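Local coordinates for protein phosphodiesterase (Candida albicans, PDB 6CPU) that is a phosphodiesterase-family protein of the HD clan, mostly helical, with zinc and magnesium ions bound, at residues A[37-42]-A[275-280]; A[226-231]-A[262-267]. All blocks are in the same frame, centred on the assembly; numbering follows the deposited sequence.

Interaction 1: A[37-42]-A[275-280]; sequences STETDS and NFRHAV. With ZN (zinc ion), chain B.
A salt bridge between Glu39 and Arg277 ties a loop of the N-terminal region to the first turn of helix 276-292, a helix that supplies one zinc ligand in the HD-type phosphodiesterase fold. The loop residues 37-42 lead from helix 25-34 to strand 46-49, and Glu39 alone among them meets 275-280. NH1 and NH2 of Arg277 each take one oxygen of the Glu39 carboxylate, a bidentate end-on pairing: NH1 gives a hydrogen bond to Glu39 OE1 at 2.9 Å, and NH2 a straighter one to OE2 of the same residue at 2.7 Å, with an N-H...O angle of 171°. Both oxygens lie near the guanidinium plane and are met on their syn sides, although the two flat groups are twisted 37° apart. Glutamate suits this exposed place: its chain, bent at chi2 (-66°), swings the carboxylate in to the helix. Arg277 leaves the helix with CG anti to its own N and folds at chi3, which carries its terminal nitrogens out to the loop. Its NE and NH2 also bond to the carbonyls of Ala222 and Leu225, fixing the rotation of the guanidinium. Asn275 is the N-cap: its short amide side chain turns OD1 back to accept from His278 N at 3.1 Å. One residue beyond Arg277, His278 binds the zinc ion together with His349, Asp350, Asp462 and two waters, its NE2 standing 2.2 Å from the metal.

Interaction 2: A[226-231]-A[262-267]; sequences SNDDLV and IVRDTY
The guanidinium of Arg264 meets Asn227 O, Asp228 OD1 and a water at its edge, while Val231 CG2 approaches obliquely, 3.6 Å from NH1. That nitrogen serves two acceptors. Its hydrogen bond to Asp228 OD1, 2.9 Å long and part of a salt bridge, runs in the guanidinium plane to the anti lone pair of the oxygen; carboxylate and guanidinium are nearly coplanar. A weak bond of 3.3 Å joins NH1 to Asn227 O. A water bridges Asp228 OD1 and Arg264 NH2, accepting from the latter. Two helices of the all-helical part of the fold are thus joined, the start of 227-242 and the C-terminal part of helix 253-264. Arginine has the length to span the gap: its chain is extended up to a bend at chi3 (80°). Asp228 reaches back although its CB points away from the other helix, and its OD2 bonds to Gln201 N. Valine offers the arginine's aliphatic part a compact methyl, Val231 CG2 lying 3.8 Å from Arg264 CD. The turn that presents Asp228 begins with a capping box: Ser226 OG accepts from Asp229 N at 2.9 Å, and Asp229 OD2 accepts from Ser226 N at 3.0 Å.

In the fold
The two interactions lie side by side near the centre of the molecule, their centres about 6 Å apart. Along the sequence 37-42 comes first, then 226-231, 262-267 and 275-280, so both segments of interaction 2 fall between those of interaction 1. Helix 253-264 precedes helix 276-292 directly, and helix 227-242 packs against both, with Leu230 touching Phe276 and Val280. The N-terminal loop reaches interaction 2 as well: Ser37 packs on Asp228, and Thr38 O takes a weak hydrogen bond from Asn227 ND2. Interaction 1 ties this loop to the helix of His278, while interaction 2 joins the two helices beside it; Tyr267 OH bonds to Asp350 N, the backbone of another zinc ligand.

Interaction 1: A[37-42]-A[275-280]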
loop_
_atom_site.group_PDB
_atom_site.type_symbol
_atom_site.label_atom_id
_atom_site.label_comp_id
_atom_site.label_asym_id
_atom_site.label_seq_id
_atom_site.Cartn_x
_atom_site.Cartn_y
_atom_site.Cartn_z
ATOM N N SER A 37 12.319 -0.101 3.208
ATOM C CA SER A 37 12.849 0.765 2.156
ATOM C C SER A 37 13.289 -0.044 0.939
ATOM O O SER A 37 13.513 0.532 -0.134
ATOM C CB SER A 37 14.034 1.573 2.659
ATOM O OG SER A 37 15.161 0.728 2.831
ATOM N N THR A 38 13.415 -1.360 1.110
ATOM C CA THR A 38 13.951 -2.258 0.066
ATOM C C THR A 38 12.849 -2.782 -0.844
ATOM O O THR A 38 11.656 -2.499 -0.637
ATOM C CB THR A 38 14.685 -3.463 0.696
ATOM O OG1 THR A 38 13.727 -4.360 1.276
ATOM C CG2 THR A 38 15.683 -3.014 1.770
ATOM N N GLU A 39 13.246 -3.568 -1.849
ATOM C CA GLU A 39 12.293 -4.149 -2.790
ATOM C C GLU A 39 12.037 -5.635 -2.518
ATOM O O GLU A 39 11.459 -6.323 -3.351
ATOM C CB GLU A 39 12.808 -3.972 -4.222
ATOM C CG GLU A 39 12.943 -2.530 -4.656
ATOM C CD GLU A 39 11.613 -1.795 -4.744
ATOM O OE1 GLU A 39 10.584 -2.402 -5.125
ATOM O OE2 GLU A 39 11.589 -0.583 -4.448
ATOM N N THR A 40 12.440 -6.128 -1.348
ATOM C CA THR A 40 12.349 -7.556 -1.050
ATOM C C THR A 40 11.715 -7.765 0.328
ATOM O O THR A 40 11.903 -6.941 1.221
ATOM C CB THR A 40 13.745 -8.206 -1.087
ATOM O OG1 THR A 40 14.644 -7.478 -0.244
ATOM C CG2 THR A 40 14.304 -8.205 -2.513
ATOM N N ASP A 41 10.966 -8.855 0.491
ATOM C CA ASP A 41 10.436 -9.237 1.816
ATOM C C ASP A 41 11.592 -9.528 2.771
ATOM O O ASP A 41 12.588 -10.110 2.357
ATOM C CB ASP A 41 9.580 -10.515 1.736
ATOM C CG ASP A 41 8.365 -10.381 0.831
ATOM O OD1 ASP A 41 7.660 -9.351 0.912
ATOM O OD2 ASP A 41 8.113 -11.330 0.031
ATOM N N SER A 42 11.459 -9.154 4.048
ATOM C CA SER A 42 12.380 -9.647 5.073
ATOM C C SER A 42 12.216 -11.158 5.095
ATOM O O SER A 42 11.095 -11.656 5.184
ATOM C CB SER A 42 12.059 -9.053 6.451
ATOM O OG SER A 42 13.102 -9.335 7.376
ATOM N N ASN A 275 2.206 -3.739 -3.889
ATOM C CA ASN A 275 3.119 -3.238 -2.859
ATOM C C ASN A 275 2.832 -1.767 -2.605
ATOM O O ASN A 275 1.834 -1.232 -3.087
ATOM C CB ASN A 275 4.555 -3.475 -3.282
ATOM C CG ASN A 275 4.869 -2.870 -4.636
ATOM O OD1 ASN A 275 4.229 -1.930 -5.074
ATOM N ND2 ASN A 275 5.834 -3.434 -5.300
ATOM N N PHE A 276 3.668 -1.130 -1.804
ATOM C CA PHE A 276 3.467 0.284 -1.452
ATOM C C PHE A 276 3.535 1.173 -2.704
ATOM O O PHE A 276 2.799 2.145 -2.810
ATOM C CB PHE A 276 4.523 0.684 -0.451
ATOM C CG PHE A 276 4.419 2.097 0.015
ATOM C CD1 PHE A 276 3.285 2.541 0.660
ATOM C CD2 PHE A 276 5.502 2.964 -0.131
ATOM C CE1 PHE A 276 3.201 3.854 1.099
ATOM C CE2 PHE A 276 5.426 4.271 0.327
ATOM C CZ PHE A 276 4.279 4.708 0.937
ATOM N N ARG A 277 4.379 0.802 -3.657
ATOM C CA ARG A 277 4.486 1.552 -4.927
ATOM C C ARG A 277 3.138 1.616 -5.668
ATOM O O ARG A 277 2.775 2.684 -6.174
ATOM C CB ARG A 277 5.609 0.993 -5.814
ATOM C CG ARG A 277 5.758 1.647 -7.190
ATOM C CD ARG A 277 6.972 1.152 -7.964
ATOM N NE ARG A 277 8.200 1.475 -7.251
ATOM C CZ ARG A 277 8.894 0.648 -6.482
ATOM N NH1 ARG A 277 8.562 -0.639 -6.351
ATOM N NH2 ARG A 277 9.954 1.111 -5.848
ATOM N N HIS A 278 2.403 0.501 -5.705
ATOM C CA HIS A 278 1.051 0.458 -6.301
ATOM C C HIS A 278 0.091 1.365 -5.559
ATOM O O HIS A 278 -0.675 2.098 -6.175
ATOM C CB HIS A 278 0.496 -0.983 -6.360
ATOM C CG HIS A 278 -0.964 -1.076 -6.707
ATOM N ND1 HIS A 278 -1.479 -0.649 -7.915
ATOM C CD2 HIS A 278 -2.019 -1.556 -6.000
ATOM C CE1 HIS A 278 -2.786 -0.860 -7.933
ATOM N NE2 HIS A 278 -3.143 -1.408 -6.783
ATOM N N ALA A 279 0.122 1.314 -4.224
ATOM C CA ALA A 279 -0.728 2.170 -3.416
ATOM C C ALA A 279 -0.498 3.651 -3.729
ATOM O O ALA A 279 -1.462 4.433 -3.880
ATOM C CB ALA A 279 -0.503 1.905 -1.932
ATOM N N VAL A 280 0.775 4.030 -3.810
ATOM C CA VAL A 280 1.140 5.411 -4.049
ATOM C C VAL A 280 0.770 5.819 -5.492
ATOM O O VAL A 280 0.291 6.914 -5.719
ATOM C CB VAL A 280 2.627 5.668 -3.738
ATOM C CG1 VAL A 280 2.996 7.105 -4.071
ATOM C CG2 VAL A 280 2.915 5.375 -2.259
HETATM ZN ZN ZN B . -5.098 -2.004 -6.007
HETATM O O HOH W 1 -4.780 -3.712 -7.375
HETATM O O HOH W 2 -6.983 -2.970 -5.566
#

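Interaction 2: A[226-231]-A[262-267]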
loop_
_atom_site.group_PDB
_atom_site.type_symbol
_atom_site.label_atom_id
_atom_site.label_comp_id
_atom_site.label_asym_id
_atom_site.label_seq_id
_atom_site.Cartn_x
_atom_site.Cartn_y
_atom_site.Cartn_z
ATOM N N SER A 226 12.172 5.105 -5.352
ATOM C CA SER A 226 12.401 4.173 -4.261
ATOM C C SER A 226 11.231 4.202 -3.275
ATOM O O SER A 226 10.422 5.139 -3.274
ATOM C CB SER A 226 13.692 4.544 -3.535
ATOM O OG SER A 226 13.529 5.757 -2.818
ATOM N N ASN A 227 11.158 3.186 -2.424
ATOM C CA ASN A 227 10.174 3.193 -1.352
ATOM C C ASN A 227 10.347 4.388 -0.395
ATOM O O ASN A 227 9.366 4.856 0.184
ATOM C CB ASN A 227 10.176 1.858 -0.609
ATOM C CG ASN A 227 9.497 0.758 -1.397
ATOM O OD1 ASN A 227 8.508 1.000 -2.075
ATOM N ND2 ASN A 227 10.015 -0.450 -1.302
ATOM N N ASP A 228 11.566 4.904 -0.257
ATOM C CA ASP A 228 11.781 6.142 0.496
ATOM C C ASP A 228 11.228 7.368 -0.237
ATOM O O ASP A 228 10.498 8.177 0.351
ATOM C CB ASP A 228 13.265 6.365 0.825
ATOM C CG ASP A 228 13.790 5.464 1.947
ATOM O OD1 ASP A 228 13.009 4.796 2.672
ATOM O OD2 ASP A 228 15.026 5.445 2.147
ATOM N N ASP A 229 11.552 7.506 -1.527
ATOM C CA ASP A 229 10.975 8.575 -2.352
ATOM C C ASP A 229 9.450 8.537 -2.268
ATOM O O ASP A 229 8.788 9.565 -2.192
ATOM C CB ASP A 229 11.312 8.397 -3.838
ATOM C CG ASP A 229 12.775 8.606 -4.190
ATOM O OD1 ASP A 229 13.488 9.426 -3.553
ATOM O OD2 ASP A 229 13.194 7.952 -5.188
ATOM N N LEU A 230 8.894 7.327 -2.326
ATOM C CA LEU A 230 7.443 7.153 -2.351
ATOM C C LEU A 230 6.769 7.653 -1.075
ATOM O O LEU A 230 5.669 8.213 -1.118
ATOM C CB LEU A 230 7.088 5.694 -2.642
ATOM C CG LEU A 230 7.390 5.286 -4.095
ATOM C CD1 LEU A 230 7.516 3.769 -4.228
ATOM C CD2 LEU A 230 6.353 5.849 -5.073
ATOM N N VAL A 231 7.434 7.471 0.059
ATOM C CA VAL A 231 6.951 8.028 1.326
ATOM C C VAL A 231 6.790 9.539 1.189
ATOM O O VAL A 231 5.749 10.115 1.572
ATOM C CB VAL A 231 7.916 7.699 2.488
ATOM C CG1 VAL A 231 7.601 8.525 3.741
ATOM C CG2 VAL A 231 7.857 6.215 2.807
ATOM N N ILE A 262 4.142 3.989 8.869
ATOM C CA ILE A 262 3.239 2.959 9.380
ATOM C C ILE A 262 2.449 2.318 8.243
ATOM O O ILE A 262 2.337 1.102 8.197
ATOM C CB ILE A 262 2.214 3.534 10.402
ATOM C CG1 ILE A 262 2.843 3.971 11.734
ATOM C CG2 ILE A 262 1.056 2.576 10.638
ATOM C CD1 ILE A 262 4.222 3.496 12.034
ATOM N N VAL A 263 1.946 3.136 7.314
ATOM C CA VAL A 263 1.227 2.621 6.141
ATOM C C VAL A 263 2.155 1.767 5.277
ATOM O O VAL A 263 1.794 0.647 4.897
ATOM C CB VAL A 263 0.633 3.757 5.267
ATOM C CG1 VAL A 263 0.111 3.203 3.948
ATOM C CG2 VAL A 263 -0.479 4.483 6.003
ATOM N N ARG A 264 3.339 2.281 4.971
ATOM C CA ARG A 264 4.312 1.524 4.153
ATOM C C ARG A 264 4.599 0.156 4.777
ATOM O O ARG A 264 4.656 -0.863 4.072
ATOM C CB ARG A 264 5.603 2.316 3.963
ATOM C CG ARG A 264 6.629 1.617 3.105
ATOM C CD ARG A 264 7.863 2.466 2.918
ATOM N NE ARG A 264 8.768 2.401 4.070
ATOM C CZ ARG A 264 9.970 2.961 4.118
ATOM N NH1 ARG A 264 10.417 3.689 3.107
ATOM N NH2 ARG A 264 10.739 2.795 5.189
ATOM N N ASP A 265 4.728 0.127 6.103
ATOM C CA ASP A 265 4.971 -1.112 6.844
ATOM C C ASP A 265 3.846 -2.166 6.745
ATOM O O ASP A 265 4.084 -3.339 7.041
ATOM C CB ASP A 265 5.251 -0.811 8.336
ATOM C CG ASP A 265 6.627 -0.182 8.583
ATOM O OD1 ASP A 265 7.493 -0.208 7.674
ATOM O OD2 ASP A 265 6.849 0.350 9.712
ATOM N N THR A 266 2.650 -1.770 6.317
ATOM C CA THR A 266 1.566 -2.719 6.134
ATOM C C THR A 266 1.536 -3.319 4.730
ATOM O O THR A 266 0.759 -4.229 4.490
ATOM C CB THR A 266 0.183 -2.113 6.418
ATOM O OG1 THR A 266 -0.144 -1.134 5.429
ATOM C CG2 THR A 266 0.147 -1.479 7.808
ATOM N N TYR A 267 2.353 -2.789 3.819
ATOM C CA TYR A 267 2.449 -3.322 2.461
ATOM C C TYR A 267 3.609 -4.295 2.376
ATOM O O TYR A 267 4.631 -4.100 3.020
ATOM C CB TYR A 267 2.596 -2.168 1.446
ATOM C CG TYR A 267 1.282 -1.492 1.146
ATOM C CD1 TYR A 267 0.888 -0.338 1.806
ATOM C CD2 TYR A 267 0.411 -2.024 0.195
ATOM C CE1 TYR A 267 -0.337 0.255 1.547
ATOM C CE2 TYR A 267 -0.817 -1.431 -0.060
ATOM C CZ TYR A 267 -1.190 -0.294 0.608
ATOM O OH TYR A 267 -2.431 0.286 0.322
HETATM O O HOH W 3 13.367 4.156 5.234
#